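Long-range contact in alpha-ketoglutarate-dependent non-heme iron oxygenase EasH (Aspergillus japonicus, PDB 5M0T), which probably uses iron(II), 2-oxoglutarate and oxygen to carry out an oxidation step in the biosynthesis of the ergot alkaloid cycloclavine: residues 121-126 and 219-224. Residues are numbered along the deposited sequence; the frame is centred on the assembly and turned at random.
Sequences ETEPGY and DFLRRG. With AKG (2-oxoglutaric acid), chain D.
At one end of two adjacent antiparallel strands in the cupin-type core of this PhyH-family oxygenase, Thr122 and Arg222 form a hydrogen-bonded pair. Thr122 N donates to Arg222 O (3.0 Å), and Arg222 N returns a longer bond to Thr122 O (3.2 Å). On the face carrying these two side chains, Thr122 OG1 lies 3.6 Å from Arg222 CB and equally near CD, where it meets the aliphatic stem at a slant. That stem leaves with CG anti to the backbone N (chi1 168°) and bends at chi2 and again at chi3, carrying the guanidinium to the distal carboxylate of 2-oxoglutarate, which meets it at the edge. Arg222 NH1 makes a weak bond to AKG O3 (3.5 Å); the modelled 2.4 Å between Arg222 NH2 and AKG O4 is too short to be taken literally, so the carboxylate's exact placing is doubtful. Gly167 O also accepts from NH2. The opposite face pairs Glu121 with Arg223: OE2 sits over one guanidinium face, 3.0 Å from NE, a salt bridge of charges alone, the carboxylate and guanidinium planes nearly perpendicular (87°). Asp53 is the stronger partner of Arg223. In the loops just beyond the paired ends, Pro124 CG packs against Asp219 N (3.8 Å). Strands 75-77 and 152-158 flank the two on either side, and helix 42-52 lies against Arg223.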
ATOM      1  N   GLU A 121      20.684 -10.830  12.699  1.00 47.70           N
ATOM      2  CA  GLU A 121      21.728 -11.585  13.389  1.00 50.12           C
ATOM      3  C   GLU A 121      21.391 -11.707  14.904  1.00 48.21           C
ATOM      4  O   GLU A 121      21.253 -10.693  15.601  1.00 49.91           O
ATOM      5  CB  GLU A 121      23.083 -10.889  13.167  1.00 55.69           C
ATOM      6  CG  GLU A 121      24.271 -11.825  12.991  1.00 61.45           C
ATOM      7  CD  GLU A 121      25.532 -11.103  12.533  1.00 68.27           C
ATOM      8  OE1 GLU A 121      26.111 -10.367  13.370  1.00 71.24           O
ATOM      9  OE2 GLU A 121      25.950 -11.269  11.355  1.00 76.00           O
ATOM     10  N   THR A 122      21.245 -12.931  15.397  1.00 44.33           N
ATOM     11  CA  THR A 122      20.949 -13.163  16.819  1.00 44.96           C
ATOM     12  C   THR A 122      22.237 -13.558  17.537  1.00 44.53           C
ATOM     13  O   THR A 122      22.966 -14.429  17.081  1.00 43.88           O
ATOM     14  CB  THR A 122      19.870 -14.247  17.030  1.00 44.09           C
ATOM     15  OG1 THR A 122      20.331 -15.504  16.520  1.00 44.41           O
ATOM     16  CG2 THR A 122      18.584 -13.881  16.300  1.00 43.50           C
ATOM     17  N   GLU A 123      22.515 -12.893  18.644  1.00 45.29           N
ATOM     18  CA  GLU A 123      23.729 -13.138  19.424  1.00 47.16           C
ATOM     19  C   GLU A 123      23.551 -14.338  20.369  1.00 45.28           C
ATOM     20  O   GLU A 123      22.437 -14.786  20.600  1.00 43.94           O
ATOM     21  CB  GLU A 123      24.095 -11.873  20.210  1.00 49.72           C
ATOM     22  CG  GLU A 123      24.366 -10.661  19.316  1.00 52.10           C
ATOM     23  CD  GLU A 123      24.641  -9.383  20.096  1.00 56.26           C
ATOM     24  OE1 GLU A 123      24.214  -9.290  21.270  1.00 58.53           O
ATOM     25  OE2 GLU A 123      25.305  -8.476  19.539  1.00 60.08           O
ATOM     26  N   PRO A 124      24.652 -14.870  20.915  1.00 45.66           N
ATOM     27  CA  PRO A 124      24.540 -15.871  21.972  1.00 45.00           C
ATOM     28  C   PRO A 124      23.673 -15.381  23.139  1.00 45.65           C
ATOM     29  O   PRO A 124      23.818 -14.236  23.584  1.00 46.65           O
ATOM     30  CB  PRO A 124      25.987 -16.032  22.428  1.00 46.79           C
ATOM     31  CG  PRO A 124      26.782 -15.739  21.209  1.00 47.31           C
ATOM     32  CD  PRO A 124      26.058 -14.620  20.556  1.00 47.34           C
ATOM     33  N   GLY A 125      22.759 -16.232  23.596  1.00 44.72           N
ATOM     34  CA  GLY A 125      21.827 -15.887  24.668  1.00 45.51           C
ATOM     35  C   GLY A 125      20.487 -15.295  24.237  1.00 44.82           C
ATOM     36  O   GLY A 125      19.595 -15.143  25.085  1.00 44.75           O
ATOM     37  N   TYR A 126      20.338 -14.951  22.944  1.00 43.68           N
ATOM     38  CA  TYR A 126      19.097 -14.342  22.445  1.00 43.28           C
ATOM     39  C   TYR A 126      17.940 -15.308  22.696  1.00 42.40           C
ATOM     40  O   TYR A 126      18.023 -16.492  22.346  1.00 40.74           O
ATOM     41  CB  TYR A 126      19.199 -13.968  20.958  1.00 42.59           C
ATOM     42  CG  TYR A 126      17.878 -13.554  20.354  1.00 42.02           C
ATOM     43  CD1 TYR A 126      17.293 -12.325  20.682  1.00 43.06           C
ATOM     44  CD2 TYR A 126      17.187 -14.406  19.491  1.00 40.08           C
ATOM     45  CE1 TYR A 126      16.074 -11.943  20.135  1.00 42.63           C
ATOM     46  CE2 TYR A 126      15.970 -14.028  18.936  1.00 39.87           C
ATOM     47  CZ  TYR A 126      15.411 -12.806  19.267  1.00 41.49           C
ATOM     48  OH  TYR A 126      14.197 -12.442  18.730  1.00 41.80           O
ATOM     49  N   ASP A 219      28.967 -18.797  21.539  1.00 56.59           N
ATOM     50  CA  ASP A 219      29.885 -18.088  20.639  1.00 60.85           C
ATOM     51  C   ASP A 219      29.471 -17.972  19.156  1.00 57.35           C
ATOM     52  O   ASP A 219      30.264 -17.510  18.356  1.00 58.07           O
ATOM     53  CB  ASP A 219      31.264 -18.762  20.735  1.00 67.64           C
ATOM     54  CG  ASP A 219      31.237 -20.242  20.312  1.00 74.02           C
ATOM     55  OD1 ASP A 219      30.143 -20.871  20.272  1.00 70.26           O
ATOM     56  OD2 ASP A 219      32.330 -20.780  20.028  1.00 84.07           O
ATOM     57  N   PHE A 220      28.245 -18.352  18.788  1.00 56.32           N
ATOM     58  CA  PHE A 220      27.831 -18.363  17.377  1.00 54.23           C
ATOM     59  C   PHE A 220      26.799 -17.271  17.092  1.00 53.16           C
ATOM     60  O   PHE A 220      25.734 -17.232  17.739  1.00 51.81           O
ATOM     61  CB  PHE A 220      27.254 -19.729  17.005  1.00 53.57           C
ATOM     62  CG  PHE A 220      27.202 -19.994  15.525  1.00 52.62           C
ATOM     63  CD1 PHE A 220      26.119 -19.577  14.764  1.00 52.37           C
ATOM     64  CD2 PHE A 220      28.254 -20.654  14.889  1.00 53.40           C
ATOM     65  CE1 PHE A 220      26.082 -19.829  13.389  1.00 51.49           C
ATOM     66  CE2 PHE A 220      28.220 -20.907  13.528  1.00 53.49           C
ATOM     67  CZ  PHE A 220      27.133 -20.509  12.778  1.00 52.53           C
ATOM     68  N   LEU A 221      27.124 -16.396  16.130  1.00 53.43           N
ATOM     69  CA  LEU A 221      26.196 -15.388  15.622  1.00 53.86           C
ATOM     70  C   LEU A 221      25.432 -16.005  14.463  1.00 51.06           C
ATOM     71  O   LEU A 221      26.021 -16.295  13.421  1.00 50.10           O
ATOM     72  CB  LEU A 221      26.932 -14.146  15.131  1.00 57.12           C
ATOM     73  CG  LEU A 221      27.787 -13.424  16.158  1.00 67.43           C
ATOM     74  CD1 LEU A 221      29.018 -12.877  15.444  1.00 70.85           C
ATOM     75  CD2 LEU A 221      27.022 -12.331  16.915  1.00 69.88           C
ATOM     76  N   ARG A 222      24.132 -16.195  14.653  1.00 48.40           N
ATOM     77  CA  ARG A 222      23.258 -16.848  13.666  1.00 48.00           C
ATOM     78  C   ARG A 222      22.643 -15.766  12.774  1.00 46.46           C
ATOM     79  O   ARG A 222      21.878 -14.944  13.254  1.00 46.46           O
ATOM     80  CB  ARG A 222      22.211 -17.708  14.409  1.00 46.42           C
ATOM     81  CG  ARG A 222      21.021 -18.251  13.622  1.00 46.45           C
ATOM     82  CD  ARG A 222      20.015 -17.153  13.343  1.00 46.92           C
ATOM     83  NE  ARG A 222      18.640 -17.571  13.344  1.00 47.65           N
ATOM     84  CZ  ARG A 222      17.618 -16.763  13.065  1.00 49.79           C
ATOM     85  NH1 ARG A 222      17.793 -15.475  12.734  1.00 49.17           N
ATOM     86  NH2 ARG A 222      16.396 -17.265  13.091  1.00 55.52           N
ATOM     87  N   ARG A 223      23.011 -15.744  11.493  1.00 47.52           N
ATOM     88  CA  ARG A 223      22.596 -14.673  10.585  1.00 46.97           C
ATOM     89  C   ARG A 223      21.555 -15.183   9.595  1.00 43.62           C
ATOM     90  O   ARG A 223      21.841 -16.072   8.798  1.00 41.68           O
ATOM     91  CB  ARG A 223      23.795 -14.110   9.828  1.00 53.99           C
ATOM     92  CG  ARG A 223      23.414 -12.992   8.862  1.00 58.46           C
ATOM     93  CD  ARG A 223      24.491 -11.947   8.591  1.00 66.81           C
ATOM     94  NE  ARG A 223      25.873 -12.425   8.625  1.00 72.36           N
ATOM     95  CZ  ARG A 223      26.922 -11.702   8.227  1.00 82.44           C
ATOM     96  NH1 ARG A 223      26.775 -10.464   7.741  1.00 84.14           N
ATOM     97  NH2 ARG A 223      28.139 -12.229   8.299  1.00 91.95           N
ATOM     98  N   GLY A 224      20.353 -14.624   9.665  1.00 41.15           N
ATOM     99  CA  GLY A 224      19.273 -14.929   8.726  1.00 40.69           C
ATOM    100  C   GLY A 224      18.994 -13.757   7.807  1.00 40.75           C
ATOM    101  O   GLY A 224      19.419 -12.634   8.086  1.00 41.24           O
TER
HETATM  102  C1  AKG D 302      10.098 -11.682  11.919  1.00 48.84           C
HETATM  103  O1  AKG D 302       8.970 -11.405  11.514  1.00 43.42           O
HETATM  104  O2  AKG D 302      10.920 -10.818  12.466  1.00 57.14           O
HETATM  105  C2  AKG D 302      10.700 -13.092  11.823  1.00 51.08           C
HETATM  106  O5  AKG D 302       9.934 -14.032  11.733  1.00 37.44           O
HETATM  107  C3  AKG D 302      12.193 -13.299  11.810  1.00 44.68           C
HETATM  108  C4  AKG D 302      12.578 -14.769  11.858  1.00 38.04           C
HETATM  109  C5  AKG D 302      14.061 -15.021  11.878  1.00 49.99           C
HETATM  110  O3  AKG D 302      14.833 -13.988  11.634  1.00 52.71           O
HETATM  111  O4  AKG D 302      14.503 -16.125  12.098  1.00 41.12           O